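PDB 4NRH: CopN from Chlamydia pneumoniae, which probably acts as a gatekeeper of type III secretion, joining the chaperone Scc3 in a complex that directs secretion of the translocators. Local coordinates for residues A[197-202]-A[225-230]; A[214-219]-A[258-263]. One frame throughout, in Å; residues are numbered along the deposited sequence.

In the fold
Running from the N terminus, the chain reaches the long helix 179-215, which supplies the first segment of both contacts. Its middle meets the start of helix 226-237 in interaction 1, which closes a loop over 22 intervening residues. Its C-terminal end and the turn after it meet the start of helix 259-272 in interaction 2, with 38 residues between. The segments alternate along the sequence, so the two closures cross. The centres of interactions 1 and 2 lie about 19 Å apart, and the nearest atoms of interactions 1 and 2 are about 9 Å apart. Together they tie two later helices of the C-terminal helical region to one long helix, by a buried contact at 197-202 and a surface one at 214-219.

Interaction 1: A[197-202]-A[225-230]; sequences TSYDYF and NFVKVA
Phe202, Tyr199 and Ala230 pack the start of helix 226-237, part of the third helical domain of the low calcium response E family, on the long helix 179-215. The local axes approach to 8.9 Å and run nearer antiparallel than parallel, at 133°. Ala230 fits between the two aromatic side chains. Its CB sits over one face of the Tyr199 ring, 3.8 Å from the centroid, a CH-pi contact just 14° off the ring normal; chi1 of -74°, with CG beside the backbone N, turns that face to the alanine. Phe202 takes the same alanine obliquely, with CD2 at 3.5 Å from Ala230 CA. Val229 CG1 lies over one face of the Phe202 ring, while Tyr201 CD2 lies over the opposite face; Tyr233 adds an edge-to-face ring contact. Val227 CG1 comes in at the edge of the Tyr199 ring. Tyr152, from helix 152-172, meets both the Tyr199 ring, nearly parallel to it, and the Phe226 ring, edge-to-face. Asn225 caps the second helix at its N terminus, its OD1 accepting from Lys228 N. Where the backbones come closest, Phe226 CB packs 3.6 Å from the carbonyl oxygen of Phe202, and Phe226 CD2 is 3.8 Å from Tyr199 O.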
# COMPACT_ATOMS: atom_id res chain seq x y z
N THR A 197 2.56 1.23 9.91
CA THR A 197 3.90 1.82 9.94
C THR A 197 3.98 2.98 10.93
O THR A 197 5.01 3.18 11.57
CB THR A 197 4.33 2.31 8.55
OG1 THR A 197 3.48 3.39 8.13
CG2 THR A 197 4.26 1.18 7.53
N SER A 198 2.90 3.73 11.04
CA SER A 198 2.83 4.84 11.99
C SER A 198 2.87 4.34 13.43
O SER A 198 3.67 4.83 14.23
CB SER A 198 1.57 5.68 11.76
OG SER A 198 1.53 6.20 10.45
N TYR A 199 2.01 3.38 13.74
CA TYR A 199 1.98 2.77 15.06
C TYR A 199 3.34 2.18 15.41
O TYR A 199 3.81 2.31 16.54
CB TYR A 199 0.90 1.70 15.15
CG TYR A 199 -0.51 2.26 15.23
CD1 TYR A 199 -1.22 2.57 14.08
CD2 TYR A 199 -1.12 2.48 16.46
CE1 TYR A 199 -2.51 3.08 14.15
CE2 TYR A 199 -2.40 2.99 16.54
CZ TYR A 199 -3.09 3.28 15.39
OH TYR A 199 -4.37 3.79 15.47
N ASP A 200 3.97 1.53 14.44
CA ASP A 200 5.30 0.96 14.62
C ASP A 200 6.32 2.06 14.91
O ASP A 200 7.18 1.91 15.78
CB ASP A 200 5.71 0.16 13.39
CG ASP A 200 7.13 -0.38 13.49
OD1 ASP A 200 8.08 0.37 13.15
OD2 ASP A 200 7.31 -1.54 13.92
N TYR A 201 6.22 3.15 14.17
CA TYR A 201 7.13 4.27 14.33
C TYR A 201 7.00 4.92 15.70
O TYR A 201 7.99 5.11 16.41
CB TYR A 201 6.90 5.32 13.23
CG TYR A 201 7.78 6.54 13.35
CD1 TYR A 201 9.15 6.45 13.09
CD2 TYR A 201 7.26 7.77 13.72
CE1 TYR A 201 9.96 7.56 13.19
CE2 TYR A 201 8.07 8.88 13.83
CZ TYR A 201 9.42 8.77 13.56
OH TYR A 201 10.24 9.87 13.66
N PHE A 202 5.77 5.24 16.09
CA PHE A 202 5.53 5.93 17.36
C PHE A 202 5.78 5.04 18.57
O PHE A 202 6.21 5.53 19.61
CB PHE A 202 4.10 6.47 17.39
CG PHE A 202 3.87 7.60 16.42
CD1 PHE A 202 4.68 8.72 16.43
CD2 PHE A 202 2.84 7.53 15.49
CE1 PHE A 202 4.47 9.75 15.54
CE2 PHE A 202 2.63 8.56 14.59
CZ PHE A 202 3.45 9.67 14.62
N ASN A 225 0.06 8.02 25.34
CA ASN A 225 0.75 6.82 24.87
C ASN A 225 0.91 6.84 23.35
O ASN A 225 0.36 7.71 22.68
CB ASN A 225 0.01 5.57 25.32
CG ASN A 225 -1.47 5.61 24.98
OD1 ASN A 225 -1.85 5.63 23.81
ND2 ASN A 225 -2.31 5.62 26.01
N PHE A 226 1.66 5.88 22.82
CA PHE A 226 1.97 5.87 21.39
C PHE A 226 0.74 5.67 20.51
O PHE A 226 0.72 6.08 19.36
CB PHE A 226 3.03 4.81 21.08
CG PHE A 226 2.51 3.40 21.08
CD1 PHE A 226 2.42 2.68 22.25
CD2 PHE A 226 2.13 2.79 19.89
CE1 PHE A 226 1.94 1.38 22.25
CE2 PHE A 226 1.65 1.50 19.88
CZ PHE A 226 1.56 0.79 21.06
N VAL A 227 -0.28 5.02 21.07
CA VAL A 227 -1.53 4.83 20.34
C VAL A 227 -2.26 6.16 20.18
O VAL A 227 -2.77 6.48 19.11
CB VAL A 227 -2.45 3.81 21.05
CG1 VAL A 227 -3.78 3.71 20.33
CG2 VAL A 227 -1.77 2.45 21.12
N LYS A 228 -2.30 6.93 21.27
CA LYS A 228 -2.91 8.26 21.25
C LYS A 228 -2.19 9.17 20.26
O LYS A 228 -2.83 9.91 19.50
CB LYS A 228 -2.88 8.88 22.65
CG LYS A 228 -4.03 8.45 23.55
CD LYS A 228 -5.36 8.92 23.00
CE LYS A 228 -6.49 8.67 23.99
NZ LYS A 228 -7.80 9.17 23.49
N VAL A 229 -0.86 9.13 20.28
CA VAL A 229 -0.04 9.94 19.39
C VAL A 229 -0.27 9.55 17.93
O VAL A 229 -0.37 10.40 17.05
CB VAL A 229 1.46 9.81 19.73
CG1 VAL A 229 2.30 10.63 18.76
CG2 VAL A 229 1.72 10.25 21.16
N ALA A 230 -0.35 8.24 17.68
CA ALA A 230 -0.58 7.73 16.34
C ALA A 230 -1.94 8.16 15.79
O ALA A 230 -2.07 8.48 14.61
CB ALA A 230 -0.47 6.21 16.32

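Interaction 2: A[214-219]-A[258-263]; sequences KAEGIQ and DVDSVT
A Schellman motif ends helix 179-215 and delivers Ile218 onto the capped N terminus of helix 259-272. Both branches of the isoleucine do the touching. Ile218 CD1 reaches furthest, lying 3.6 Å from Asp260 CB and also against the Asp258 carboxylate, while Ile218 CG2 rests 3.4 Å from Ser261 OG. The torsion about CA-CB sets this fork: CG2 is anti to the backbone N and CG1 anti to the carbonyl carbon (chi1 -61°), and the extended chi2 carries CD1 out to touch both Asp258 and Asp260. The Ile218 and Asp260 side chains meet at about a right angle. Leu213, earlier in helix 179-215, touches both Ile218 and Ser261.

The turn itself is built on Gly217, whose positive phi of 74° suits glycine; Gly217 N bonds to Lys214 O, and Ile218 N reaches back to Leu213 O. Across the contact, Asp258 is the N-cap: its OD1 accepts from Ser261 N at 3.0 Å through the lone pair that faces away from OD2. The capping oxygen also packs against both Ile218 methyls, with Ile218 CD1 3.5 Å from Asp258 OD1; OD2 lies slightly farther off. At the exposed margin, Glu216 OE1 and Asp260 OD2 come to 4.3 Å, a pairing of like charges that probably costs some energy, although solvent should soften it. No direct hydrogen bond joins the two segments, but a water is hydrogen-bonded to Ser261 OG at 2.8 Å and also lies very close to Gln219 O.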
# COMPACT_ATOMS: atom_id res chain seq x y z
N LYS A 214 11.47 13.50 30.68
CA LYS A 214 11.61 13.16 32.09
C LYS A 214 13.00 13.53 32.59
O LYS A 214 13.16 14.00 33.72
CB LYS A 214 11.35 11.67 32.32
CG LYS A 214 11.38 11.26 33.79
CD LYS A 214 10.92 9.83 33.99
CE LYS A 214 12.01 8.84 33.61
NZ LYS A 214 11.87 7.54 34.31
N ALA A 215 14.00 13.33 31.73
CA ALA A 215 15.39 13.60 32.07
C ALA A 215 15.65 15.07 32.40
O ALA A 215 16.59 15.39 33.12
CB ALA A 215 16.30 13.16 30.93
N GLU A 216 14.81 15.96 31.88
CA GLU A 216 14.94 17.39 32.18
C GLU A 216 13.84 17.87 33.13
O GLU A 216 13.55 19.06 33.20
CB GLU A 216 14.93 18.21 30.89
CG GLU A 216 13.87 17.78 29.88
CD GLU A 216 13.90 18.64 28.63
OE1 GLU A 216 14.05 19.88 28.76
OE2 GLU A 216 13.76 18.08 27.52
N GLY A 217 13.24 16.93 33.85
CA GLY A 217 12.28 17.26 34.89
C GLY A 217 10.93 17.71 34.40
O GLY A 217 10.16 18.32 35.15
N ILE A 218 10.62 17.43 33.13
CA ILE A 218 9.33 17.80 32.57
C ILE A 218 8.32 16.65 32.69
O ILE A 218 8.55 15.56 32.17
CB ILE A 218 9.46 18.22 31.09
CG1 ILE A 218 10.37 19.44 30.97
CG2 ILE A 218 8.09 18.51 30.50
CD1 ILE A 218 10.58 19.90 29.55
N GLN A 219 7.22 16.92 33.37
CA GLN A 219 6.17 15.92 33.56
C GLN A 219 5.24 15.86 32.35
O GLN A 219 4.83 16.89 31.82
CB GLN A 219 5.37 16.22 34.83
CG GLN A 219 4.08 15.42 34.97
CD GLN A 219 4.31 14.02 35.51
OE1 GLN A 219 5.10 13.25 34.96
NE2 GLN A 219 3.61 13.69 36.59
N ASP A 258 3.41 22.51 27.87
CA ASP A 258 4.85 22.70 28.04
C ASP A 258 5.52 22.83 26.68
O ASP A 258 5.32 22.00 25.79
CB ASP A 258 5.47 21.54 28.83
CG ASP A 258 6.96 21.70 29.02
OD1 ASP A 258 7.73 21.27 28.14
OD2 ASP A 258 7.37 22.26 30.06
N VAL A 259 6.32 23.88 26.51
CA VAL A 259 6.89 24.22 25.21
C VAL A 259 7.83 23.15 24.66
O VAL A 259 7.80 22.84 23.47
CB VAL A 259 7.64 25.58 25.27
CG1 VAL A 259 8.72 25.58 26.36
CG2 VAL A 259 8.22 25.95 23.91
N ASP A 260 8.64 22.55 25.53
CA ASP A 260 9.55 21.49 25.11
C ASP A 260 8.78 20.23 24.74
O ASP A 260 9.19 19.47 23.86
CB ASP A 260 10.58 21.19 26.20
CG ASP A 260 11.46 22.38 26.52
OD1 ASP A 260 12.33 22.71 25.69
OD2 ASP A 260 11.29 22.98 27.60
N SER A 261 7.67 20.00 25.44
CA SER A 261 6.82 18.85 25.17
C SER A 261 6.13 18.99 23.82
O SER A 261 6.13 18.07 23.01
CB SER A 261 5.78 18.68 26.28
OG SER A 261 6.40 18.43 27.53
N VAL A 262 5.54 20.16 23.59
CA VAL A 262 4.86 20.46 22.34
C VAL A 262 5.83 20.39 21.16
O VAL A 262 5.54 19.76 20.14
CB VAL A 262 4.20 21.85 22.37
CG1 VAL A 262 3.67 22.23 21.00
CG2 VAL A 262 3.08 21.88 23.40
N THR A 263 6.98 21.03 21.32
CA THR A 263 8.04 21.01 20.31
C THR A 263 8.48 19.58 20.00
O THR A 263 8.67 19.22 18.83
CB THR A 263 9.26 21.83 20.77
OG1 THR A 263 8.88 23.20 20.93
CG2 THR A 263 10.39 21.73 19.76
O HOH W 1 4.46 17.66 29.46